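Local atomic coordinates of cellulase (Bacillus sp. BG-CS10, PDB entry 5E09), a protein that probably cleaves internal beta-1,4-glucosidic bonds of cellulose as a halophilic endoglucanase of glycosyl hydrolase family 5 carrying a family 46 carbohydrate-binding module. Residues 226-232 and 273-277; 293-297 and 328-332. All blocks are in the same frame, centred on the assembly; numbering follows the deposited sequence.

Contact 1: 226-232 and 273-277; sequences YGFWPFS and GLLGF
The carbonyl O of Ser232 receives the N-H of Gly276 at 2.7 Å from Gly276 N, the shorter of two backbone bonds that join the two segments. It is short but bent: the angle at the hydrogen is 136°, and the donor stands above the carbonyl plane. The packing beside it is close. Ser232 OG, set between its own backbone N and carbonyl carbon (chi1 67°), turns back to bond Trp229 O at 2.8 Å and lies 3.6 Å from Leu275 CB. Leu274 CD2 touches both Ser232 CB (3.9 Å) and Phe231 CE2 (4.0 Å).

Both segments follow neighbouring parallel strands of the (beta/alpha)8 barrel, 219-225 and 267-272, and so lie at the C-terminal ends of the strands, where enzymes of this fold carry their active sites. Nearer the strand ends, at Tyr226, the backbones are held more lightly. Leu275 N gives Tyr226 O only a weak bond of 3.5 Å, and Tyr226 CA makes a CA-H...O contact of 3.3 Å with Gly273 O. Tyr226 OH is hydrogen-bonded to Glu271 OE1.

Leu275 spans the partly exposed side: its CD1 meets Tyr226 CB, the two side chains crossing at about a right angle, while Leu275 CD2 reaches the edge of the exposed, lightly touched Trp229 indole, 3.9 Å from Trp229 CD1. That indole also touches Trp476, within the range of the C-terminal carbohydrate-binding domain.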
loop_
_atom_site.group_PDB
_atom_site.type_symbol
_atom_site.label_atom_id
_atom_site.label_comp_id
_atom_site.label_asym_id
_atom_site.label_seq_id
_atom_site.Cartn_x
_atom_site.Cartn_y
_atom_site.Cartn_z
ATOM N N TYR A 226 -6.547 -1.216 0.170
ATOM C CA TYR A 226 -5.393 -0.702 0.899
ATOM C C TYR A 226 -5.354 -1.200 2.330
ATOM O O TYR A 226 -4.654 -0.644 3.171
ATOM C CB TYR A 226 -5.388 0.825 0.870
ATOM C CG TYR A 226 -4.880 1.371 -0.439
ATOM C CD1 TYR A 226 -3.516 1.553 -0.649
ATOM C CD2 TYR A 226 -5.756 1.682 -1.473
ATOM C CE1 TYR A 226 -3.036 2.039 -1.852
ATOM C CE2 TYR A 226 -5.284 2.167 -2.683
ATOM C CZ TYR A 226 -3.923 2.345 -2.865
ATOM O OH TYR A 226 -3.442 2.835 -4.060
ATOM N N GLY A 227 -6.121 -2.250 2.596
ATOM C CA GLY A 227 -6.080 -2.927 3.874
ATOM C C GLY A 227 -7.061 -2.372 4.881
ATOM O O GLY A 227 -7.422 -1.193 4.836
ATOM N N PHE A 228 -7.496 -3.249 5.781
ATOM C CA PHE A 228 -8.295 -2.874 6.933
ATOM C C PHE A 228 -7.708 -1.620 7.580
ATOM O O PHE A 228 -6.579 -1.631 8.073
ATOM C CB PHE A 228 -8.354 -4.037 7.920
ATOM C CG PHE A 228 -9.225 -3.782 9.108
ATOM C CD1 PHE A 228 -10.558 -3.443 8.945
ATOM C CD2 PHE A 228 -8.717 -3.900 10.394
ATOM C CE1 PHE A 228 -11.373 -3.213 10.044
ATOM C CE2 PHE A 228 -9.524 -3.670 11.500
ATOM C CZ PHE A 228 -10.854 -3.325 11.324
ATOM N N TRP A 229 -8.491 -0.545 7.558
ATOM C CA TRP A 229 -8.001 0.804 7.846
ATOM C C TRP A 229 -7.115 0.982 9.096
ATOM O O TRP A 229 -6.029 1.550 8.993
ATOM C CB TRP A 229 -9.192 1.770 7.929
ATOM C CG TRP A 229 -8.762 3.159 8.257
ATOM C CD1 TRP A 229 -8.137 4.042 7.421
ATOM C CD2 TRP A 229 -8.893 3.821 9.515
ATOM N NE1 TRP A 229 -7.873 5.215 8.085
ATOM C CE2 TRP A 229 -8.330 5.106 9.379
ATOM C CE3 TRP A 229 -9.435 3.455 10.754
ATOM C CZ2 TRP A 229 -8.296 6.029 10.421
ATOM C CZ3 TRP A 229 -9.400 4.371 11.792
ATOM C CH2 TRP A 229 -8.834 5.643 11.619
ATOM N N PRO A 230 -7.561 0.513 10.277
ATOM C CA PRO A 230 -6.741 0.821 11.459
ATOM C C PRO A 230 -5.333 0.212 11.415
ATOM O O PRO A 230 -4.375 0.814 11.906
ATOM C CB PRO A 230 -7.546 0.212 12.615
ATOM C CG PRO A 230 -8.906 -0.036 12.075
ATOM C CD PRO A 230 -8.738 -0.301 10.627
ATOM N N PHE A 231 -5.213 -0.978 10.840
ATOM C CA PHE A 231 -3.907 -1.596 10.671
ATOM C C PHE A 231 -3.095 -0.870 9.604
ATOM O O PHE A 231 -1.892 -0.659 9.765
ATOM C CB PHE A 231 -4.043 -3.077 10.302
ATOM C CG PHE A 231 -2.758 -3.700 9.833
ATOM C CD1 PHE A 231 -1.738 -3.992 10.731
ATOM C CD2 PHE A 231 -2.562 -3.984 8.492
ATOM C CE1 PHE A 231 -0.553 -4.556 10.295
ATOM C CE2 PHE A 231 -1.382 -4.554 8.052
ATOM C CZ PHE A 231 -0.377 -4.836 8.952
ATOM N N SER A 232 -3.757 -0.477 8.519
ATOM C CA SER A 232 -3.050 0.084 7.380
ATOM C C SER A 232 -2.403 1.432 7.696
ATOM O O SER A 232 -1.417 1.797 7.068
ATOM C CB SER A 232 -3.991 0.223 6.181
ATOM O OG SER A 232 -4.992 1.188 6.433
ATOM N N GLY A 273 -1.825 -1.775 -1.673
ATOM C CA GLY A 273 -0.712 -1.342 -0.856
ATOM C C GLY A 273 -1.242 -1.212 0.557
ATOM O O GLY A 273 -2.253 -1.819 0.904
ATOM N N LEU A 274 -0.562 -0.430 1.380
ATOM C CA LEU A 274 -1.097 -0.078 2.685
ATOM C C LEU A 274 -1.184 1.441 2.760
ATOM O O LEU A 274 -0.253 2.136 2.367
ATOM C CB LEU A 274 -0.229 -0.645 3.812
ATOM C CG LEU A 274 -0.313 -2.159 4.022
ATOM C CD1 LEU A 274 0.798 -2.629 4.945
ATOM C CD2 LEU A 274 -1.677 -2.544 4.589
ATOM N N LEU A 275 -2.317 1.943 3.242
ATOM C CA LEU A 275 -2.585 3.377 3.279
ATOM C C LEU A 275 -1.466 4.154 3.968
ATOM O O LEU A 275 -1.028 5.201 3.476
ATOM C CB LEU A 275 -3.910 3.640 3.989
ATOM C CG LEU A 275 -4.719 4.830 3.485
ATOM C CD1 LEU A 275 -5.138 4.578 2.050
ATOM C CD2 LEU A 275 -5.928 5.071 4.373
ATOM N N GLY A 276 -0.995 3.621 5.094
ATOM C CA GLY A 276 0.072 4.243 5.858
ATOM C C GLY A 276 1.328 4.560 5.064
ATOM O O GLY A 276 2.091 5.454 5.442
ATOM N N PHE A 277 1.543 3.842 3.961
ATOM C CA PHE A 277 2.701 4.089 3.102
ATOM C C PHE A 277 2.728 5.521 2.565
ATOM O O PHE A 277 3.786 6.018 2.179
ATOM C CB PHE A 277 2.731 3.105 1.928
ATOM C CG PHE A 277 3.141 1.707 2.310
ATOM C CD1 PHE A 277 3.535 1.408 3.606
ATOM C CD2 PHE A 277 3.137 0.693 1.366
ATOM C CE1 PHE A 277 3.912 0.123 3.954
ATOM C CE2 PHE A 277 3.513 -0.597 1.710
ATOM C CZ PHE A 277 3.902 -0.881 3.007
#

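Contact 2: 293-297 and 328-332; sequences FEFLI and FHNML
Glu294, which lies against selenomethionine Met331, has its OE2 gripped twice: by a salt bridge from Arg339 NE and by a hydrogen bond from Ser340 N. The side chain leaves the helix with CG anti to the backbone N (chi1 -167°) and then bends at chi2, which carries the carboxylate away from 328-332 and leaves the methylene part facing it. Glu294 CG comes within 3.8 Å of Met331 SE. Met331, itself bent at chi2 and chi3, thus sets its selenium against Glu294 CB and CG, the two side chains crossing at a slant, and also touches Ser340. The two donors anchor OE2 in this buried place, and their charge and N-H would probably favour the ionised form.

The two segments belong to helices 286-302 and 326-337, which flank strand 306-311 in sequence and pack on the outside of the (beta/alpha)8 barrel. Their local axes approach to 10.3 Å and run nearly parallel, with a crossing angle of -22°. No hydrogen bond passes between the segments.

Aromatic and aliphatic side chains fill the side of the interface nearer the barrel strands. Phe328 points the edge of its ring at one face of Phe293 in a T-shaped pair, centroids 5.0 Å apart and planes at 67°. The edge atom Phe328 CE1 sits off the ring centre, 3.6 Å from Phe293 CD2. Leu332 lies beside Phe293, pointing the same way, and its CD2 is the methyl that reaches both neighbours on the other helix: Phe293 CD1 at 3.8 Å, and Ile297 CD1, also at 3.8 Å, in a crossing near a right angle. Leu332 CD1, by contrast, stands over one face of the Phe328 ring within its own helix.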
loop_
_atom_site.group_PDB
_atom_site.type_symbol
_atom_site.label_atom_id
_atom_site.label_comp_id
_atom_site.label_asym_id
_atom_site.label_seq_id
_atom_site.Cartn_x
_atom_site.Cartn_y
_atom_site.Cartn_z
ATOM N N PHE A 293 1.083 -8.716 3.139
ATOM C CA PHE A 293 1.138 -8.896 1.687
ATOM C C PHE A 293 1.125 -10.371 1.269
ATOM O O PHE A 293 0.517 -10.723 0.251
ATOM C CB PHE A 293 2.356 -8.172 1.111
ATOM C CG PHE A 293 2.156 -6.686 0.991
ATOM C CD1 PHE A 293 1.503 -6.149 -0.110
ATOM C CD2 PHE A 293 2.591 -5.827 1.990
ATOM C CE1 PHE A 293 1.296 -4.777 -0.227
ATOM C CE2 PHE A 293 2.392 -4.448 1.882
ATOM C CZ PHE A 293 1.740 -3.926 0.769
ATOM N N GLU A 294 1.762 -11.234 2.060
ATOM C CA GLU A 294 1.745 -12.673 1.777
ATOM C C GLU A 294 0.312 -13.223 1.813
ATOM O O GLU A 294 -0.144 -13.913 0.884
ATOM C CB GLU A 294 2.634 -13.423 2.780
ATOM C CG GLU A 294 2.945 -14.877 2.415
ATOM C CD GLU A 294 1.875 -15.849 2.873
ATOM O OE1 GLU A 294 1.193 -15.561 3.886
ATOM O OE2 GLU A 294 1.713 -16.901 2.213
ATOM N N PHE A 295 -0.392 -12.905 2.895
ATOM C CA PHE A 295 -1.784 -13.313 3.049
ATOM C C PHE A 295 -2.664 -12.796 1.896
ATOM O O PHE A 295 -3.368 -13.568 1.214
ATOM C CB PHE A 295 -2.300 -12.810 4.395
ATOM C CG PHE A 295 -3.622 -13.381 4.797
ATOM C CD1 PHE A 295 -3.695 -14.597 5.455
ATOM C CD2 PHE A 295 -4.792 -12.690 4.541
ATOM C CE1 PHE A 295 -4.921 -15.122 5.840
ATOM C CE2 PHE A 295 -6.017 -13.205 4.924
ATOM C CZ PHE A 295 -6.084 -14.421 5.574
ATOM N N LEU A 296 -2.599 -11.486 1.676
ATOM C CA LEU A 296 -3.375 -10.832 0.626
ATOM C C LEU A 296 -3.180 -11.480 -0.743
ATOM O O LEU A 296 -4.155 -11.835 -1.419
ATOM C CB LEU A 296 -3.010 -9.347 0.539
ATOM C CG LEU A 296 -3.682 -8.568 -0.597
ATOM C CD1 LEU A 296 -5.201 -8.626 -0.469
ATOM C CD2 LEU A 296 -3.199 -7.122 -0.644
ATOM N N ILE A 297 -1.925 -11.630 -1.161
ATOM C CA ILE A 297 -1.682 -12.150 -2.501
ATOM C C ILE A 297 -2.079 -13.631 -2.596
ATOM O O ILE A 297 -2.570 -14.073 -3.642
ATOM C CB ILE A 297 -0.223 -11.936 -2.928
ATOM C CG1 ILE A 297 0.034 -10.435 -3.083
ATOM C CG2 ILE A 297 0.064 -12.640 -4.251
ATOM C CD1 ILE A 297 1.475 -10.067 -3.337
ATOM N N PHE A 328 10.944 -7.069 1.068
ATOM C CA PHE A 328 9.566 -6.793 0.665
ATOM C C PHE A 328 9.252 -7.350 -0.727
ATOM O O PHE A 328 8.323 -8.162 -0.899
ATOM C CB PHE A 328 9.330 -5.271 0.724
ATOM C CG PHE A 328 7.980 -4.823 0.238
ATOM C CD1 PHE A 328 6.824 -5.475 0.628
ATOM C CD2 PHE A 328 7.871 -3.716 -0.584
ATOM C CE1 PHE A 328 5.587 -5.048 0.187
ATOM C CE2 PHE A 328 6.633 -3.282 -1.030
ATOM C CZ PHE A 328 5.490 -3.951 -0.641
ATOM N N HIS A 329 10.035 -6.936 -1.720
ATOM C CA HIS A 329 9.779 -7.395 -3.075
ATOM C C HIS A 329 9.989 -8.894 -3.237
ATOM O O HIS A 329 9.307 -9.531 -4.038
ATOM C CB HIS A 329 10.647 -6.671 -4.094
ATOM C CG HIS A 329 10.374 -7.110 -5.498
ATOM N ND1 HIS A 329 11.205 -7.966 -6.185
ATOM C CD2 HIS A 329 9.323 -6.859 -6.317
ATOM C CE1 HIS A 329 10.696 -8.198 -7.386
ATOM N NE2 HIS A 329 9.557 -7.538 -7.488
ATOM N N ASN A 330 10.941 -9.457 -2.499
ATOM C CA ASN A 330 11.120 -10.901 -2.519
ATOM C C ASN A 330 9.860 -11.588 -2.015
ATOM O O ASN A 330 9.460 -12.624 -2.544
ATOM C CB ASN A 330 12.330 -11.330 -1.682
ATOM C CG ASN A 330 13.652 -11.061 -2.383
ATOM O OD1 ASN A 330 13.687 -10.547 -3.504
ATOM N ND2 ASN A 330 14.747 -11.401 -1.718
HETATM N N MSE A 331 9.232 -11.009 -0.994
HETATM C CA MSE A 331 7.992 -11.584 -0.478
HETATM C C MSE A 331 6.867 -11.501 -1.516
HETATM O O MSE A 331 6.095 -12.454 -1.679
HETATM C CB MSE A 331 7.569 -10.896 0.825
HETATM C CG MSE A 331 6.292 -11.473 1.428
HETATM SE SE MSE A 331 6.377 -13.419 1.698
HETATM C CE MSE A 331 6.727 -13.436 3.618
ATOM N N LEU A 332 6.777 -10.373 -2.221
ATOM C CA LEU A 332 5.790 -10.250 -3.299
ATOM C C LEU A 332 6.023 -11.301 -4.392
ATOM O O LEU A 332 5.104 -12.029 -4.794
ATOM C CB LEU A 332 5.829 -8.850 -3.922
ATOM C CG LEU A 332 5.602 -7.624 -3.037
ATOM C CD1 LEU A 332 5.668 -6.366 -3.891
ATOM C CD2 LEU A 332 4.275 -7.702 -2.273
#

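Overall arrangement
From the N terminus, 226-232 comes first, just after strand 219-225. Contact 1 then closes a loop of 40 residues that holds helix 243-261 and strand 267-272. Helix 286-302 follows, and contact 2 closes a second loop of 30 residues around strand 306-311, ending on helix 326-337. The two loops are in series, neither nested nor crossed, and the contact centres lie about 14 Å apart. Phe293 joins them: its CE2 is 3.9 Å from Leu274 CD1, and its CZ is 3.9 Å from Phe277 CE2. Contact 1 ties the turn and short helix after strand 219-225 to the loop after strand 267-272, contact 2 ties outer helices, and His315 meets the rings of both Phe277 and Phe328.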